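Local coordinates for protein 6-phospho-beta-glucosidase BglT (PDB 1UP7) that hydrolyses cellobiose 6'-phosphate to glucose 6-phosphate and glucose, using NAD+ and a manganese ion as cofactors, at residues A[198-201]-A[206-209]; A[187-192]-A[314-319]; A[90-95]-A[115-120]. One frame throughout, in Å; residues are numbered along the deposited sequence.

Contact 1 of 3, residues A[198-201]-A[206-209]; sequences IEKV and EDVT
Two hydrogen bonds tie V201 to the chain that returns at V208 and T209. V208 N donates to V201 O at 2.9 Å, and the backbone N of V201 gives its hydrogen not to a carbonyl but to the hydroxyl OG1 of T209, at 2.8 Å and almost straight (173°). The threonine side chain therefore stands in for a backbone acceptor where the returning strand has already broken off.

That hydroxyl is fixed in turn by D207. T209 OG1 donates to D207 OD1 at 2.6 Å, from the syn side and somewhat above the carboxylate plane, while T209 N reaches the same oxygen at 3.1 Å, nearly in line with the C-O bond; this second bond closes an Asx turn. D207 CG lies anti to the backbone N (chi1 -169°), which swings the carboxylate over the turn that follows.

The other carboxylate oxygen carries the charge pairing: K200 NZ meets the syn lone pair of D207 OD2 at 3.0 Å in a salt bridge, the lysine chain bending at chi2, chi3 and chi4 to cross the aspartate obliquely. One carboxylate thus serves two ends, OD1 the turn and OD2 the neighbouring strand.

Apolar packing completes the contact: V201 CG1 rests against V208 CG2 at 3.6 Å. V201 also packs on F170 and I174 of helix 166-177.

The arrangement is a short beta hairpin of strands 195-203 and 206-207 that runs straight into a helix, with V208 at the N-cap of helix 209-216.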
loop_
_atom_site.group_PDB
_atom_site.type_symbol
_atom_site.label_atom_id
_atom_site.label_comp_id
_atom_site.label_asym_id
_atom_site.label_seq_id
_atom_site.Cartn_x
_atom_site.Cartn_y
_atom_site.Cartn_z
ATOM N N ILE A 198 23.014 -7.861 3.009
ATOM C CA ILE A 198 22.943 -8.889 1.991
ATOM C C ILE A 198 22.322 -10.113 2.628
ATOM O O ILE A 198 22.795 -10.600 3.668
ATOM C CB ILE A 198 24.361 -9.191 1.385
ATOM C CG1 ILE A 198 24.916 -7.953 0.692
ATOM C CG2 ILE A 198 24.319 -10.389 0.400
ATOM C CD1 ILE A 198 26.406 -8.020 0.350
ATOM N N GLU A 199 21.272 -10.602 1.985
ATOM C CA GLU A 199 20.503 -11.722 2.495
ATOM C C GLU A 199 20.849 -13.002 1.748
ATOM O O GLU A 199 20.863 -14.086 2.349
ATOM C CB GLU A 199 19.009 -11.392 2.385
ATOM C CG GLU A 199 18.082 -12.235 3.248
ATOM C CD GLU A 199 16.711 -11.591 3.428
ATOM O OE1 GLU A 199 16.554 -10.370 3.223
ATOM O OE2 GLU A 199 15.774 -12.309 3.778
ATOM N N LYS A 200 21.114 -12.875 0.453
ATOM C CA LYS A 200 21.414 -14.030 -0.404
ATOM C C LYS A 200 22.556 -13.721 -1.357
ATOM O O LYS A 200 22.691 -12.597 -1.830
ATOM C CB LYS A 200 20.163 -14.496 -1.212
ATOM C CG LYS A 200 18.895 -14.726 -0.345
ATOM C CD LYS A 200 18.375 -16.147 -0.392
ATOM C CE LYS A 200 18.513 -16.895 0.950
ATOM N NZ LYS A 200 18.856 -18.389 0.696
ATOM N N VAL A 201 23.369 -14.723 -1.636
ATOM C CA VAL A 201 24.431 -14.599 -2.618
ATOM C C VAL A 201 24.327 -15.720 -3.625
ATOM O O VAL A 201 24.269 -16.891 -3.262
ATOM C CB VAL A 201 25.846 -14.620 -2.009
ATOM C CG1 VAL A 201 26.877 -14.512 -3.123
ATOM C CG2 VAL A 201 26.032 -13.470 -1.074
ATOM N N GLU A 206 24.143 -20.483 -8.679
ATOM C CA GLU A 206 24.134 -21.277 -7.453
ATOM C C GLU A 206 24.026 -20.367 -6.215
ATOM O O GLU A 206 24.730 -19.367 -6.111
ATOM C CB GLU A 206 25.350 -22.218 -7.349
ATOM C CG GLU A 206 25.328 -23.002 -6.033
ATOM C CD GLU A 206 26.579 -23.844 -5.750
ATOM O OE1 GLU A 206 27.432 -24.004 -6.661
ATOM O OE2 GLU A 206 26.697 -24.344 -4.595
ATOM N N ASP A 207 23.128 -20.744 -5.305
ATOM C CA ASP A 207 23.041 -20.176 -3.971
ATOM C C ASP A 207 24.252 -20.618 -3.126
ATOM O O ASP A 207 24.369 -21.780 -2.729
ATOM C CB ASP A 207 21.711 -20.588 -3.324
ATOM C CG ASP A 207 21.417 -19.832 -2.035
ATOM O OD1 ASP A 207 22.348 -19.267 -1.417
ATOM O OD2 ASP A 207 20.272 -19.764 -1.543
ATOM N N VAL A 208 25.140 -19.665 -2.864
ATOM C CA VAL A 208 26.384 -19.901 -2.140
ATOM C C VAL A 208 26.403 -19.124 -0.838
ATOM O O VAL A 208 27.462 -18.983 -0.208
ATOM C CB VAL A 208 27.576 -19.495 -3.006
ATOM C CG1 VAL A 208 27.688 -20.427 -4.208
ATOM C CG2 VAL A 208 27.448 -18.023 -3.463
ATOM N N THR A 209 25.229 -18.626 -0.442
ATOM C CA THR A 209 25.064 -17.848 0.792
ATOM C C THR A 209 25.760 -18.487 2.023
ATOM O O THR A 209 26.544 -17.803 2.694
ATOM C CB THR A 209 23.559 -17.587 1.065
ATOM O OG1 THR A 209 22.949 -17.073 -0.120
ATOM C CG2 THR A 209 23.362 -16.467 2.095
#

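Contact 2 of 3, residues A[187-192]-A[314-319]; sequences LKYYGL and IHIVNT
I316 reaches across to Y189 and L187, its branch methyl CG2 lying against the tyrosine and its chain-end methyl CD1 against the leucine and the ring. CG2 sits over one face of the Y189 ring in a CH-pi contact, 4.0 Å from the ring centroid and displaced toward the rim, so that it lies equally near Y189 CD1 and CE1. The other arm of I316, with CG1 anti to the carbonyl carbon (chi1 -56°), carries CD1 to 3.8 Å from L187 CD2 and also brings it close to CD2 of the tyrosine ring.

No hydrogen bond joins these strands: the nearest CA atoms, of Y189 and I316, are 8.0 Å apart. Strand 185-190 and strand 313-320 belong to two separate antiparallel sheets of the C-terminal domain, here meeting through side chains. P167 of helix 166-177 touches both Y189 and I316.

The far end of the tyrosine is polar, its OH hydrogen-bonding to E335 and S196, which helps fix the ring's position. With an alanine here, I316 CG2 would probably lose the ring face it packs on, and E335 and S196 the hydroxyl they share. The Y189 side chain is about 6 Å from that of C164, a manganese ligand.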
loop_
_atom_site.group_PDB
_atom_site.type_symbol
_atom_site.label_atom_id
_atom_site.label_comp_id
_atom_site.label_asym_id
_atom_site.label_seq_id
_atom_site.Cartn_x
_atom_site.Cartn_y
_atom_site.Cartn_z
ATOM N N LEU A 187 22.982 -10.693 -6.107
ATOM C CA LEU A 187 22.711 -10.529 -4.686
ATOM C C LEU A 187 21.252 -10.198 -4.382
ATOM O O LEU A 187 20.604 -9.467 -5.135
ATOM C CB LEU A 187 23.562 -9.368 -4.154
ATOM C CG LEU A 187 25.024 -9.551 -3.700
ATOM C CD1 LEU A 187 25.712 -10.832 -4.104
ATOM C CD2 LEU A 187 25.829 -8.365 -4.116
ATOM N N LYS A 188 20.735 -10.716 -3.272
ATOM C CA LYS A 188 19.632 -10.026 -2.626
ATOM C C LYS A 188 20.266 -9.025 -1.665
ATOM O O LYS A 188 20.854 -9.393 -0.642
ATOM C CB LYS A 188 18.639 -10.953 -1.930
ATOM C CG LYS A 188 17.480 -10.158 -1.348
ATOM C CD LYS A 188 16.432 -11.050 -0.744
ATOM C CE LYS A 188 15.498 -10.246 0.146
ATOM N NZ LYS A 188 14.258 -11.060 0.414
ATOM N N TYR A 189 20.126 -7.755 -2.029
ATOM C CA TYR A 189 20.856 -6.662 -1.425
ATOM C C TYR A 189 19.907 -5.489 -1.246
ATOM O O TYR A 189 19.269 -5.068 -2.194
ATOM C CB TYR A 189 21.960 -6.225 -2.406
ATOM C CG TYR A 189 22.832 -5.091 -1.910
ATOM C CD1 TYR A 189 22.314 -3.800 -1.734
ATOM C CD2 TYR A 189 24.154 -5.321 -1.569
ATOM C CE1 TYR A 189 23.094 -2.760 -1.249
ATOM C CE2 TYR A 189 24.958 -4.322 -1.095
ATOM C CZ TYR A 189 24.429 -3.041 -0.922
ATOM O OH TYR A 189 25.266 -2.054 -0.437
ATOM N N TYR A 190 19.849 -4.920 -0.056
ATOM C CA TYR A 190 18.957 -3.784 0.178
ATOM C C TYR A 190 19.377 -3.033 1.420
ATOM O O TYR A 190 20.070 -3.554 2.289
ATOM C CB TYR A 190 17.490 -4.233 0.317
ATOM C CG TYR A 190 17.277 -5.321 1.369
ATOM C CD1 TYR A 190 17.550 -6.666 1.093
ATOM C CD2 TYR A 190 16.811 -4.996 2.629
ATOM C CE1 TYR A 190 17.347 -7.644 2.071
ATOM C CE2 TYR A 190 16.617 -5.953 3.583
ATOM C CZ TYR A 190 16.886 -7.274 3.310
ATOM O OH TYR A 190 16.693 -8.204 4.298
ATOM N N GLY A 191 18.902 -1.812 1.502
ATOM C CA GLY A 191 19.100 -0.961 2.649
ATOM C C GLY A 191 19.309 0.449 2.140
ATOM O O GLY A 191 18.884 0.839 1.050
ATOM N N LEU A 192 19.962 1.226 2.972
ATOM C CA LEU A 192 20.311 2.570 2.613
ATOM C C LEU A 192 21.814 2.544 2.347
ATOM O O LEU A 192 22.530 1.679 2.820
ATOM C CB LEU A 192 19.983 3.493 3.778
ATOM C CG LEU A 192 18.632 4.223 3.798
ATOM C CD1 LEU A 192 17.478 3.579 3.033
ATOM C CD2 LEU A 192 18.246 4.607 5.211
ATOM N N ILE A 314 23.052 -5.642 -14.458
ATOM C CA ILE A 314 22.695 -5.332 -13.088
ATOM C C ILE A 314 23.726 -4.451 -12.420
ATOM O O ILE A 314 24.905 -4.738 -12.448
ATOM C CB ILE A 314 22.471 -6.608 -12.273
ATOM C CG1 ILE A 314 21.425 -7.515 -12.966
ATOM C CG2 ILE A 314 22.170 -6.264 -10.770
ATOM C CD1 ILE A 314 20.141 -6.812 -13.400
ATOM N N HIS A 315 23.248 -3.369 -11.816
ATOM C CA HIS A 315 24.056 -2.494 -10.975
ATOM C C HIS A 315 23.320 -2.166 -9.698
ATOM O O HIS A 315 22.125 -1.879 -9.738
ATOM C CB HIS A 315 24.390 -1.197 -11.722
ATOM C CG HIS A 315 25.261 -1.427 -12.902
ATOM N ND1 HIS A 315 26.612 -1.683 -12.784
ATOM C CD2 HIS A 315 24.959 -1.566 -14.214
ATOM C CE1 HIS A 315 27.113 -1.916 -13.984
ATOM N NE2 HIS A 315 26.131 -1.846 -14.868
ATOM N N ILE A 316 24.031 -2.212 -8.578
ATOM C CA ILE A 316 23.435 -1.829 -7.321
ATOM C C ILE A 316 23.618 -0.351 -7.134
ATOM O O ILE A 316 24.723 0.154 -7.119
ATOM C CB ILE A 316 23.987 -2.612 -6.133
ATOM C CG1 ILE A 316 23.808 -4.119 -6.365
ATOM C CG2 ILE A 316 23.258 -2.161 -4.876
ATOM C CD1 ILE A 316 24.581 -5.007 -5.383
ATOM N N VAL A 317 22.512 0.338 -6.945
ATOM C CA VAL A 317 22.451 1.761 -7.185
ATOM C C VAL A 317 21.444 2.361 -6.187
ATOM O O VAL A 317 20.613 1.639 -5.658
ATOM C CB VAL A 317 22.067 1.887 -8.693
ATOM C CG1 VAL A 317 20.756 2.650 -8.985
ATOM C CG2 VAL A 317 23.276 2.276 -9.549
ATOM N N ASN A 318 21.558 3.652 -5.872
ATOM C CA ASN A 318 20.554 4.325 -5.024
ATOM C C ASN A 318 19.447 4.918 -5.855
ATOM O O ASN A 318 19.692 5.759 -6.725
ATOM C CB ASN A 318 21.142 5.430 -4.144
ATOM C CG ASN A 318 22.072 4.895 -3.114
ATOM O OD1 ASN A 318 21.727 4.743 -1.936
ATOM N ND2 ASN A 318 23.267 4.565 -3.550
ATOM N N THR A 319 18.222 4.492 -5.564
ATOM C CA THR A 319 17.071 4.818 -6.375
ATOM C C THR A 319 15.801 4.473 -5.590
ATOM O O THR A 319 15.893 3.835 -4.524
ATOM C CB THR A 319 17.170 4.036 -7.692
ATOM O OG1 THR A 319 16.199 4.541 -8.607
ATOM C CG2 THR A 319 16.778 2.570 -7.501
#

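Contact 3 of 3, residues A[90-95]-A[115-120]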
loop_
_atom_site.group_PDB
_atom_site.type_symbol
_atom_site.label_atom_id
_atom_site.label_comp_id
_atom_site.label_asym_id
_atom_site.label_seq_id
_atom_site.Cartn_x
_atom_site.Cartn_y
_atom_site.Cartn_z
ATOM N N GLU A 90 36.439 17.628 8.791
ATOM C CA GLU A 90 37.102 17.707 10.097
ATOM C C GLU A 90 36.116 18.141 11.190
ATOM O O GLU A 90 36.048 17.529 12.266
ATOM C CB GLU A 90 38.286 18.676 10.032
ATOM C CG GLU A 90 39.274 18.478 11.159
ATOM C CD GLU A 90 40.386 19.516 11.200
ATOM O OE1 GLU A 90 40.714 20.100 10.127
ATOM O OE2 GLU A 90 40.960 19.746 12.319
ATOM N N ASN A 91 35.349 19.191 10.897
ATOM C CA ASN A 91 34.271 19.642 11.775
ATOM C C ASN A 91 33.216 18.562 11.959
ATOM O O ASN A 91 32.780 18.331 13.090
ATOM C CB ASN A 91 33.593 20.927 11.239
ATOM C CG ASN A 91 34.524 22.157 11.224
ATOM O OD1 ASN A 91 35.413 22.278 12.034
ATOM N ND2 ASN A 91 34.287 23.072 10.282
ATOM N N ASP A 92 32.829 17.913 10.855
ATOM C CA ASP A 92 31.872 16.817 10.885
ATOM C C ASP A 92 32.237 15.706 11.878
ATOM O O ASP A 92 31.376 15.282 12.637
ATOM C CB ASP A 92 31.694 16.214 9.475
ATOM C CG ASP A 92 30.975 17.152 8.496
ATOM O OD1 ASP A 92 30.302 18.118 8.931
ATOM O OD2 ASP A 92 31.027 16.977 7.254
ATOM N N GLU A 93 33.494 15.255 11.837
ATOM C CA GLU A 93 33.986 14.152 12.653
ATOM C C GLU A 93 34.302 14.604 14.078
ATOM O O GLU A 93 34.008 13.895 15.036
ATOM C CB GLU A 93 35.233 13.515 11.997
ATOM C CG GLU A 93 35.033 13.097 10.548
ATOM C CD GLU A 93 36.335 12.712 9.841
ATOM O OE1 GLU A 93 37.401 13.276 10.180
ATOM O OE2 GLU A 93 36.297 11.850 8.928
ATOM N N GLY A 94 34.876 15.800 14.209
ATOM C CA GLY A 94 35.427 16.272 15.490
ATOM C C GLY A 94 34.435 16.818 16.508
ATOM O O GLY A 94 34.542 16.535 17.711
ATOM N N ILE A 95 33.457 17.587 16.025
ATOM C CA ILE A 95 32.485 18.269 16.873
ATOM C C ILE A 95 31.592 17.356 17.746
ATOM O O ILE A 95 31.431 17.681 18.921
ATOM C CB ILE A 95 31.640 19.309 16.002
ATOM C CG1 ILE A 95 32.440 20.598 15.759
ATOM C CG2 ILE A 95 30.258 19.603 16.594
ATOM C CD1 ILE A 95 31.874 21.513 14.614
ATOM N N ALA A 115 25.206 16.774 5.092
ATOM C CA ALA A 115 24.040 16.883 4.211
ATOM C C ALA A 115 23.618 18.349 4.088
ATOM O O ALA A 115 23.274 18.844 2.984
ATOM C CB ALA A 115 22.848 16.013 4.713
ATOM N N LEU A 116 23.602 19.042 5.219
ATOM C CA LEU A 116 23.199 20.455 5.214
ATOM C C LEU A 116 24.105 21.305 4.343
ATOM O O LEU A 116 23.635 22.269 3.748
ATOM C CB LEU A 116 23.185 21.066 6.625
ATOM C CG LEU A 116 22.086 20.603 7.581
ATOM C CD1 LEU A 116 22.286 21.288 8.929
ATOM C CD2 LEU A 116 20.658 20.823 7.013
ATOM N N ARG A 117 25.403 20.990 4.305
ATOM C CA ARG A 117 26.325 21.691 3.414
ATOM C C ARG A 117 26.062 21.311 1.964
ATOM O O ARG A 117 26.225 22.150 1.070
ATOM C CB ARG A 117 27.784 21.375 3.744
ATOM C CG ARG A 117 28.442 22.256 4.794
ATOM C CD ARG A 117 29.998 22.293 4.781
ATOM N NE ARG A 117 30.539 20.956 4.608
ATOM C CZ ARG A 117 30.577 20.049 5.580
ATOM N NH1 ARG A 117 30.150 20.382 6.804
ATOM N NH2 ARG A 117 31.059 18.825 5.329
ATOM N N ALA A 118 25.678 20.057 1.717
ATOM C CA ALA A 118 25.498 19.581 0.357
ATOM C C ALA A 118 24.235 20.141 -0.303
ATOM O O ALA A 118 24.284 20.527 -1.443
ATOM C CB ALA A 118 25.493 18.044 0.315
ATOM N N PHE A 119 23.121 20.172 0.425
ATOM C CA PHE A 119 21.810 20.462 -0.161
ATOM C C PHE A 119 21.751 21.744 -1.025
ATOM O O PHE A 119 21.255 21.695 -2.153
ATOM C CB PHE A 119 20.670 20.452 0.921
ATOM C CG PHE A 119 20.391 19.080 1.545
ATOM C CD1 PHE A 119 20.772 17.893 0.893
ATOM C CD2 PHE A 119 19.725 18.987 2.770
ATOM C CE1 PHE A 119 20.505 16.631 1.457
ATOM C CE2 PHE A 119 19.444 17.733 3.350
ATOM C CZ PHE A 119 19.845 16.554 2.700
ATOM N N PRO A 120 22.236 22.892 -0.525
ATOM C CA PRO A 120 22.202 24.132 -1.342
ATOM C C PRO A 120 23.015 24.032 -2.645
ATOM O O PRO A 120 22.583 24.535 -3.684
ATOM C CB PRO A 120 22.806 25.205 -0.420
ATOM C CG PRO A 120 22.752 24.610 0.976
ATOM C CD PRO A 120 22.830 23.129 0.813
#
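D92 and R117 bridge two helices whose backbones stay well apart, the nearest CA atoms, those of D92 and A115, being 10.3 Å from each other. The side chains come from opposite directions and meet in an end-on, two-pronged salt bridge. R117 NH2 donates to D92 OD2 at 2.7 Å. R117 NH1 donates to D92 OD1 at 3.1 Å, and both bonds are nearly straight. Each oxygen lies almost in the guanidinium plane and is met on its syn side, although the donors stand well out of the carboxylate plane, because the two flat groups are turned 24° against each other. The arginine chain bends at chi3, which turns its end toward the aspartate.

Both partners have further holds. S113 hydrogen-bonds to D92 OD1, while R117 NE donates to P83 O and NH1 also reaches N410 OD1. Bonds on several sides should leave the guanidinium little freedom to rotate.

The D92 side chain is about 5 Å from that of the substrate-binding R89, and the R117 side chain about 8 Å from the bound NAD. Since both charged groups are buried, their pairing probably offsets the cost of burying either alone and joins helix 85-94 to helix 109-131 beside the active site.

Overall arrangement
Contacts 1 and 2 share an antiparallel sheet through neighbouring strands 195-203 and 185-190, where E199 N bonds K188 O and I198 packs on Y189; contact 2 links that sheet to the one holding 313-320. Contact 3 lies in the N-terminal, NAD-binding Rossmann-type part, across the chain's centre, with about 24 Å between its nearest atoms and those of contact 1 and about 12 Å to those of contact 2. Chemistry does not simply follow depth. The partly buried hairpin of contact 1 mixes backbone bonds, a turn and a salt bridge; buried contact 2 is wholly apolar between its strands; contact 3, also buried, rests on paired charges. Contacts 2 and 3 both lie near the catalytic centre, whereas contact 1 is away from it.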